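DTDP-4-dehydrorhamnose 3-epimerase (PDB 2C0Z) catalyses the 3-epimerisation of a dTDP-linked 4-keto-6-deoxy sugar on the pathway to the aminocoumarin antibiotic novobiocin. Local coordinates at residues A[81-92]-A[111-122]. Residues are numbered along the deposited sequence; the frame is centred on the assembly and turned at random. Where two conformers were deposited one is given.
With EDO (1,2-ethanediol), chain C; EDO (1,2-ethanediol), chain D.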
ATOM      1  N   LYS A  81      -5.686   7.578  -9.004  1.00 11.54           N
ATOM      2  CA  LYS A  81      -4.733   7.301  -7.926  1.00 12.24           C
ATOM      3  C   LYS A  81      -5.463   7.225  -6.600  1.00 11.07           C
ATOM      4  O   LYS A  81      -6.405   7.971  -6.355  1.00 11.05           O
ATOM      5  CB  LYS A  81      -3.681   8.426  -7.809  1.00 14.09           C
ATOM      6  CG  LYS A  81      -2.624   8.452  -8.849  1.00 19.51           C
ATOM      7  CD  LYS A  81      -1.574   9.542  -8.470  1.00 24.87           C
ATOM      8  CE  LYS A  81      -0.175   9.034  -8.687  1.00 28.52           C
ATOM      9  NZ  LYS A  81      -0.068   8.240  -9.941  1.00 31.36           N
ATOM     10  N   TYR A  82      -4.970   6.361  -5.728  1.00  9.46           N
ATOM     11  CA  TYR A  82      -5.508   6.149  -4.391  1.00  9.59           C
ATOM     12  C   TYR A  82      -4.332   6.263  -3.456  1.00  9.51           C
ATOM     13  O   TYR A  82      -3.444   5.414  -3.455  1.00  9.88           O
ATOM     14  CB  TYR A  82      -6.174   4.771  -4.378  1.00  8.95           C
ATOM     15  CG  TYR A  82      -7.103   4.445  -3.233  1.00  9.25           C
ATOM     16  CD1 TYR A  82      -6.597   4.001  -2.033  1.00  8.34           C
ATOM     17  CD2 TYR A  82      -8.479   4.566  -3.361  1.00 10.04           C
ATOM     18  CE1 TYR A  82      -7.436   3.676  -0.971  1.00  8.40           C
ATOM     19  CE2 TYR A  82      -9.324   4.241  -2.330  1.00 10.02           C
ATOM     20  CZ  TYR A  82      -8.797   3.779  -1.122  1.00  8.85           C
ATOM     21  OH  TYR A  82      -9.662   3.424  -0.122  1.00 10.24           O
ATOM     22  N   VAL A  83      -4.321   7.331  -2.670  1.00  8.60           N
ATOM     23  CA  VAL A  83      -3.152   7.761  -1.920  1.00  9.09           C
ATOM     24  C   VAL A  83      -3.386   7.784  -0.421  1.00  9.22           C
ATOM     25  O   VAL A  83      -4.421   8.256   0.043  1.00  9.28           O
ATOM     26  CB  VAL A  83      -2.557   9.085  -2.446  0.50  9.61           C
ATOM     27  CG1 VAL A  83      -3.497  10.246  -2.247  0.50  9.74           C
ATOM     28  CG2 VAL A  83      -1.192   9.366  -1.818  0.50 10.31           C
ATOM     29  N   THR A  84      -2.380   7.324   0.340  1.00  8.95           N
ATOM     30  CA  THR A  84      -2.424   7.420   1.785  1.00  8.45           C
ATOM     31  C   THR A  84      -1.050   7.667   2.372  1.00  7.82           C
ATOM     32  O   THR A  84      -0.035   7.404   1.726  1.00  9.16           O
ATOM     33  CB  THR A  84      -3.061   6.132   2.363  1.00  8.51           C
ATOM     34  OG1 THR A  84      -3.453   6.349   3.706  1.00  8.55           O
ATOM     35  CG2 THR A  84      -2.101   4.964   2.432  1.00  9.26           C
ATOM     36  N   CYS A  85      -1.000   8.224   3.570  1.00  7.58           N
ATOM     37  CA  CYS A  85       0.283   8.419   4.252  1.00  8.18           C
ATOM     38  C   CYS A  85       0.451   7.365   5.325  1.00  7.78           C
ATOM     39  O   CYS A  85      -0.371   7.249   6.231  1.00  8.80           O
ATOM     40  CB  CYS A  85       0.368   9.812   4.836  1.00  8.58           C
ATOM     41  SG  CYS A  85       1.853  10.098   5.838  1.00  9.77           S
ATOM     42  N   VAL A  86       1.482   6.550   5.155  1.00  8.07           N
ATOM     43  CA  VAL A  86       1.707   5.384   6.034  1.00  8.77           C
ATOM     44  C   VAL A  86       2.689   5.688   7.164  1.00  9.19           C
ATOM     45  O   VAL A  86       2.825   4.902   8.105  1.00 11.05           O
ATOM     46  CB  VAL A  86       2.136   4.146   5.273  1.00  8.57           C
ATOM     47  CG1 VAL A  86       1.029   3.671   4.307  1.00  9.68           C
ATOM     48  CG2 VAL A  86       3.441   4.356   4.556  1.00  9.49           C
ATOM     49  N   ARG A  87       3.390   6.809   7.079  1.00  9.30           N
ATOM     50  CA  ARG A  87       4.301   7.246   8.133  1.00  9.30           C
ATOM     51  C   ARG A  87       4.439   8.740   8.060  1.00  9.43           C
ATOM     52  O   ARG A  87       4.676   9.289   6.985  1.00 10.55           O
ATOM     53  CB  ARG A  87       5.662   6.592   7.956  1.00 10.19           C
ATOM     54  CG  ARG A  87       6.735   6.977   8.961  1.00 14.38           C
ATOM     55  CD  ARG A  87       8.064   6.493   8.434  1.00 20.11           C
ATOM     56  NE  ARG A  87       9.130   6.381   9.389  1.00 25.32           N
ATOM     57  CZ  ARG A  87      10.232   5.608   9.209  1.00 26.34           C
ATOM     58  NH1 ARG A  87      10.449   4.828   8.079  1.00 21.52           N
ATOM     59  NH2 ARG A  87      11.130   5.608  10.189  1.00 29.79           N
ATOM     60  N   GLY A  88       4.315   9.400   9.184  1.00  8.77           N
ATOM     61  CA  GLY A  88       4.445  10.831   9.211  1.00  9.19           C
ATOM     62  C   GLY A  88       3.150  11.535   8.862  1.00  9.18           C
ATOM     63  O   GLY A  88       2.049  11.055   9.160  1.00  9.47           O
ATOM     64  N   ALA A  89       3.296  12.717   8.270  1.00  9.12           N
ATOM     65  CA  ALA A  89       2.153  13.535   7.923  1.00  9.18           C
ATOM     66  C   ALA A  89       2.453  14.372   6.695  1.00  9.71           C
ATOM     67  O   ALA A  89       3.551  14.905   6.543  1.00  9.63           O
ATOM     68  CB  ALA A  89       1.753  14.464   9.100  1.00  9.53           C
ATOM     69  N   VAL A  90       1.459  14.502   5.830  1.00  9.50           N
ATOM     70  CA  VAL A  90       1.579  15.363   4.646  1.00 10.16           C
ATOM     71  C   VAL A  90       0.336  16.212   4.497  1.00 10.79           C
ATOM     72  O   VAL A  90      -0.749  15.853   4.965  1.00 10.04           O
ATOM     73  CB  VAL A  90       1.829  14.640   3.299  1.00 11.77           C
ATOM     74  CG1 VAL A  90       3.009  13.665   3.395  1.00 11.41           C
ATOM     75  CG2 VAL A  90       0.565  14.000   2.730  1.00 13.03           C
ATOM     76  N   PHE A  91       0.525  17.380   3.886  1.00 11.19           N
ATOM     77  CA  PHE A  91      -0.573  18.162   3.388  1.00 11.33           C
ATOM     78  C   PHE A  91      -0.744  17.741   1.933  1.00 10.72           C
ATOM     79  O   PHE A  91       0.098  18.057   1.082  1.00 11.99           O
ATOM     80  CB  PHE A  91      -0.233  19.642   3.521  1.00 12.21           C
ATOM     81  CG  PHE A  91      -1.345  20.574   3.103  1.00 14.08           C
ATOM     82  CD1 PHE A  91      -2.504  20.655   3.858  1.00 17.64           C
ATOM     83  CD2 PHE A  91      -1.217  21.377   1.962  1.00 18.47           C
ATOM     84  CE1 PHE A  91      -3.541  21.549   3.500  1.00 21.84           C
ATOM     85  CE2 PHE A  91      -2.222  22.297   1.617  1.00 19.59           C
ATOM     86  CZ  PHE A  91      -3.388  22.358   2.380  1.00 20.87           C
ATOM     87  N   ASP A  92      -1.817  17.021   1.650  1.00 10.26           N
ATOM     88  CA  ASP A  92      -2.063  16.455   0.328  1.00 10.49           C
ATOM     89  C   ASP A  92      -3.017  17.340  -0.450  1.00 10.46           C
ATOM     90  O   ASP A  92      -4.052  17.760   0.065  1.00 11.32           O
ATOM     91  CB  ASP A  92      -2.682  15.066   0.490  1.00 10.94           C
ATOM     92  CG  ASP A  92      -2.754  14.338  -0.806  1.00 12.61           C
ATOM     93  OD1 ASP A  92      -1.695  13.769  -1.177  1.00 13.61           O
ATOM     94  OD2 ASP A  92      -3.781  14.359  -1.530  1.00 15.82           O
ATOM     95  N   ARG A 111      -5.267  16.592   5.186  1.00 12.68           N
ATOM     96  CA  ARG A 111      -4.138  16.079   5.972  1.00 12.09           C
ATOM     97  C   ARG A 111      -4.184  14.553   5.925  1.00 11.01           C
ATOM     98  O   ARG A 111      -5.176  13.925   6.327  1.00 12.39           O
ATOM     99  CB  ARG A 111      -4.185  16.585   7.406  1.00 12.00           C
ATOM    100  CG  ARG A 111      -3.024  16.108   8.230  1.00 12.67           C
ATOM    101  CD  ARG A 111      -3.190  16.415   9.697  1.00 13.90           C
ATOM    102  NE  ARG A 111      -2.019  16.062  10.484  1.00 13.75           N
ATOM    103  CZ  ARG A 111      -1.100  16.932  10.872  1.00 14.71           C
ATOM    104  NH1 ARG A 111      -1.182  18.193  10.477  1.00 17.67           N
ATOM    105  NH2 ARG A 111      -0.061  16.531  11.597  1.00 17.17           N
ATOM    106  N   LEU A 112      -3.138  13.976   5.343  1.00  9.67           N
ATOM    107  CA  LEU A 112      -2.938  12.529   5.294  1.00  9.16           C
ATOM    108  C   LEU A 112      -1.812  12.217   6.250  1.00  9.40           C
ATOM    109  O   LEU A 112      -0.664  12.639   6.025  1.00  9.01           O
ATOM    110  CB  LEU A 112      -2.611  12.055   3.870  1.00  9.14           C
ATOM    111  CG  LEU A 112      -3.705  12.284   2.820  1.00  9.99           C
ATOM    112  CD1 LEU A 112      -3.270  11.653   1.487  1.00 10.88           C
ATOM    113  CD2 LEU A 112      -5.028  11.728   3.305  1.00 11.32           C
ATOM    114  N   ASP A 113      -2.123  11.503   7.326  1.00  9.17           N
ATOM    115  CA  ASP A 113      -1.087  11.175   8.291  1.00  8.65           C
ATOM    116  C   ASP A 113      -1.242   9.759   8.796  1.00  8.30           C
ATOM    117  O   ASP A 113      -2.178   9.039   8.418  1.00  9.10           O
ATOM    118  CB  ASP A 113      -1.025  12.221   9.419  1.00  9.34           C
ATOM    119  CG  ASP A 113      -2.271  12.251  10.280  1.00 10.85           C
ATOM    120  OD1 ASP A 113      -2.985  11.251  10.364  1.00 10.23           O
ATOM    121  OD2 ASP A 113      -2.607  13.250  10.945  1.00 11.52           O
ATOM    122  N   ASP A 114      -0.304   9.392   9.647  1.00  8.30           N
ATOM    123  CA  ASP A 114      -0.269   8.065  10.231  1.00  8.52           C
ATOM    124  C   ASP A 114      -1.058   7.920  11.534  1.00  9.07           C
ATOM    125  O   ASP A 114      -0.902   6.920  12.245  1.00 10.66           O
ATOM    126  CB  ASP A 114       1.168   7.596  10.405  1.00  9.05           C
ATOM    127  CG  ASP A 114       1.971   8.414  11.395  1.00  9.18           C
ATOM    128  OD1 ASP A 114       1.410   9.302  12.073  1.00 11.20           O
ATOM    129  OD2 ASP A 114       3.219   8.193  11.540  1.00 11.05           O
ATOM    130  N   VAL A 115      -1.913   8.896  11.811  1.00  9.48           N
ATOM    131  CA  VAL A 115      -2.799   8.860  12.950  1.00  9.56           C
ATOM    132  C   VAL A 115      -4.216   8.521  12.504  1.00 10.04           C
ATOM    133  O   VAL A 115      -4.768   7.497  12.877  1.00 10.88           O
ATOM    134  CB  VAL A 115      -2.778  10.211  13.708  1.00 10.41           C
ATOM    135  CG1 VAL A 115      -3.762  10.184  14.869  1.00 11.72           C
ATOM    136  CG2 VAL A 115      -1.382  10.460  14.225  1.00 12.73           C
ATOM    137  N   SER A 116      -4.824   9.411  11.726  1.00  9.88           N
ATOM    138  CA  SER A 116      -6.129   9.138  11.128  1.00  9.67           C
ATOM    139  C   SER A 116      -6.088   8.214   9.927  1.00  9.52           C
ATOM    140  O   SER A 116      -7.081   7.521   9.617  1.00  8.94           O
ATOM    141  CB  SER A 116      -6.881  10.445  10.835  1.00 10.11           C
ATOM    142  OG  SER A 116      -6.191  11.322   9.982  1.00 10.82           O
ATOM    143  N   ARG A 117      -4.965   8.212   9.234  1.00  9.18           N
ATOM    144  CA  ARG A 117      -4.751   7.238   8.176  1.00  9.32           C
ATOM    145  C   ARG A 117      -5.838   7.217   7.088  1.00  9.20           C
ATOM    146  O   ARG A 117      -6.233   6.150   6.563  1.00  9.62           O
ATOM    147  CB  ARG A 117      -4.541   5.857   8.783  1.00  9.45           C
ATOM    148  CG  ARG A 117      -3.285   5.775   9.631  1.00  8.42           C
ATOM    149  CD  ARG A 117      -2.891   4.344   9.996  1.00  9.15           C
ATOM    150  NE  ARG A 117      -1.708   4.247  10.872  1.00 10.58           N
ATOM    151  CZ  ARG A 117      -0.457   4.168  10.456  1.00 10.32           C
ATOM    152  NH1 ARG A 117      -0.152   4.116   9.167  1.00 10.85           N
ATOM    153  NH2 ARG A 117       0.515   4.103  11.362  1.00 11.62           N
ATOM    154  N   ARG A 118      -6.292   8.421   6.730  1.00  9.43           N
ATOM    155  CA  ARG A 118      -7.217   8.612   5.626  1.00  9.31           C
ATOM    156  C   ARG A 118      -6.502   8.355   4.291  1.00  8.32           C
ATOM    157  O   ARG A 118      -5.261   8.336   4.206  1.00  8.77           O
ATOM    158  CB  ARG A 118      -7.836  10.006   5.661  1.00  9.95           C
ATOM    159  CG  ARG A 118      -8.413  10.372   7.020  1.00 13.91           C
ATOM    160  CD  ARG A 118      -9.796  10.015   7.132  1.00 16.91           C
ATOM    161  NE  ARG A 118     -10.403  10.172   8.463  1.00 17.65           N
ATOM    162  CZ  ARG A 118     -11.286  11.097   8.772  1.00 20.18           C
ATOM    163  NH1 ARG A 118     -11.661  12.019   7.886  1.00 20.53           N
ATOM    164  NH2 ARG A 118     -11.790  11.117   9.991  1.00 21.92           N
ATOM    165  N   ALA A 119      -7.305   8.147   3.267  1.00  8.30           N
ATOM    166  CA  ALA A 119      -6.840   8.006   1.901  1.00  8.85           C
ATOM    167  C   ALA A 119      -7.654   8.969   1.028  1.00  9.29           C
ATOM    168  O   ALA A 119      -8.782   9.326   1.372  1.00  9.85           O
ATOM    169  CB  ALA A 119      -6.978   6.578   1.419  1.00  9.42           C
ATOM    170  N   VAL A 120      -7.063   9.365  -0.094  1.00  9.42           N
ATOM    171  CA  VAL A 120      -7.748  10.145  -1.088  1.00  9.45           C
ATOM    172  C   VAL A 120      -7.710   9.408  -2.402  1.00  9.09           C
ATOM    173  O   VAL A 120      -6.655   8.930  -2.813  1.00  9.44           O
ATOM    174  CB  VAL A 120      -7.147  11.561  -1.225  1.00 10.75           C
ATOM    175  CG1 VAL A 120      -7.696  12.286  -2.422  1.00 13.50           C
ATOM    176  CG2 VAL A 120      -7.405  12.389   0.004  1.00 11.09           C
ATOM    177  N   TYR A 121      -8.874   9.305  -3.054  1.00  8.37           N
ATOM    178  CA  TYR A 121      -8.992   8.780  -4.398  1.00  9.13           C
ATOM    179  C   TYR A 121      -9.221   9.952  -5.337  1.00  9.54           C
ATOM    180  O   TYR A 121     -10.084  10.793  -5.105  1.00  9.77           O
ATOM    181  CB  TYR A 121     -10.138   7.794  -4.514  1.00  9.07           C
ATOM    182  CG  TYR A 121     -10.452   7.429  -5.941  1.00 10.03           C
ATOM    183  CD1 TYR A 121      -9.605   6.585  -6.652  1.00  9.84           C
ATOM    184  CD2 TYR A 121     -11.573   7.929  -6.591  1.00 13.11           C
ATOM    185  CE1 TYR A 121      -9.860   6.251  -7.966  1.00 13.43           C
ATOM    186  CE2 TYR A 121     -11.821   7.592  -7.915  1.00 13.54           C
ATOM    187  CZ  TYR A 121     -10.951   6.758  -8.585  1.00 13.90           C
ATOM    188  OH  TYR A 121     -11.200   6.382  -9.911  1.00 17.52           O
ATOM    189  N   LEU A 122      -8.433   9.998  -6.386  1.00 10.10           N
ATOM    190  CA  LEU A 122      -8.599  11.012  -7.427  1.00 10.76           C
ATOM    191  C   LEU A 122      -8.705  10.387  -8.790  1.00 10.81           C
ATOM    192  O   LEU A 122      -7.939   9.501  -9.147  1.00 10.63           O
ATOM    193  CB  LEU A 122      -7.498  12.057  -7.394  1.00 12.02           C
ATOM    194  CG  LEU A 122      -6.062  11.606  -7.380  1.00 12.92           C
ATOM    195  CD1 LEU A 122      -5.176  12.598  -8.094  1.00 17.14           C
ATOM    196  CD2 LEU A 122      -5.570  11.425  -5.948  1.00 14.41           C
TER
HETATM  197  C1  EDO C1192      -9.852   7.097  11.248  1.00 20.38           C
HETATM  198  O1  EDO C1192      -9.571   8.009  10.208  1.00 16.97           O
HETATM  199  C2  EDO C1192     -10.288   7.891  12.455  1.00 23.09           C
HETATM  200  O2  EDO C1192     -11.290   8.827  12.081  1.00 22.16           O
HETATM  201  C1  EDO D1193      -0.676   4.738  15.348  1.00 24.93           C
HETATM  202  O1  EDO D1193      -0.736   4.133  14.051  1.00 23.01           O
HETATM  203  C2  EDO D1193      -0.634   6.270  15.322  1.00 24.48           C
HETATM  204  O2  EDO D1193       0.535   6.703  14.631  1.00 25.24           O
HETATM  205  O   HOH W   1      -4.220   4.403   5.560  1.00 10.19           O
HETATM  206  O   HOH W   2      -2.926   9.073   5.520  1.00  8.61           O
HETATM  207  O   HOH W   3      -1.743   4.886   6.833  1.00 10.71           O
HETATM  208  O   HOH W   4       3.241   3.667  10.434  1.00 13.29           O
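Leu-112 reaches from the hairpin of strands 89-96 and 107-113 into the space between the two sheets of the cupin barrel, and its side chain can be followed outward. Leu-112 CB touches Cys-85 CB and Val-90 CG2, each at 3.9 Å. CG lies anti to the carbonyl carbon (chi1 -63°), which carries it over Asp-92 CB. Beyond it, Leu-112 CD1 packs on CB and the carboxylate of Asp-92, 3.6 Å from Asp-92 CG. CD1 also meets Val-83 CG1, the two side chains crossing at about a right angle. A branched aliphatic chain suits this place, since it packs between strands 81-85 and 89-92, touching Val-83 and Cys-85 of one and Val-90 and Asp-92 of the other. Asp-92 OD1 is hydrogen-bonded to His-128 NE2, of a substrate-binding residue by similarity.

Antiparallel pairing holds both halves: Val-83 N bonds to Val-120 O in the first sheet, Val-90 N to Leu-112 O in the second. On the opposite face of the first sheet from Val-83, Tyr-82 CE1 meets Ala-119 CB at 3.8 Å, the small methyl leaving room for the ring.

Polar side chains bind backbone groups near the ends of the strands. Thr-84 OG1, anti to the backbone N (chi1 -164°), donates to Arg-118 O at 2.7 Å from above the carbonyl plane. Gly-88, whose backbone angles would jam a CB against the preceding carbonyl, gives its N-H to Asp-114 OD2 at 2.9 Å, again from above the carboxylate plane, while Asp-114 N returns a bond to Gly-88 O. The same OD2 forms a salt bridge with Arg-87 of the second subunit. Arg-117 NH1 reaches Val-86 O at 3.3 Å.

The chemistry is therefore divided: aliphatic side chains adjoin the carboxylate paired with His-128, an apolar setting that may strengthen that bond, whereas another carboxylate both ties down a turn and joins the dimer.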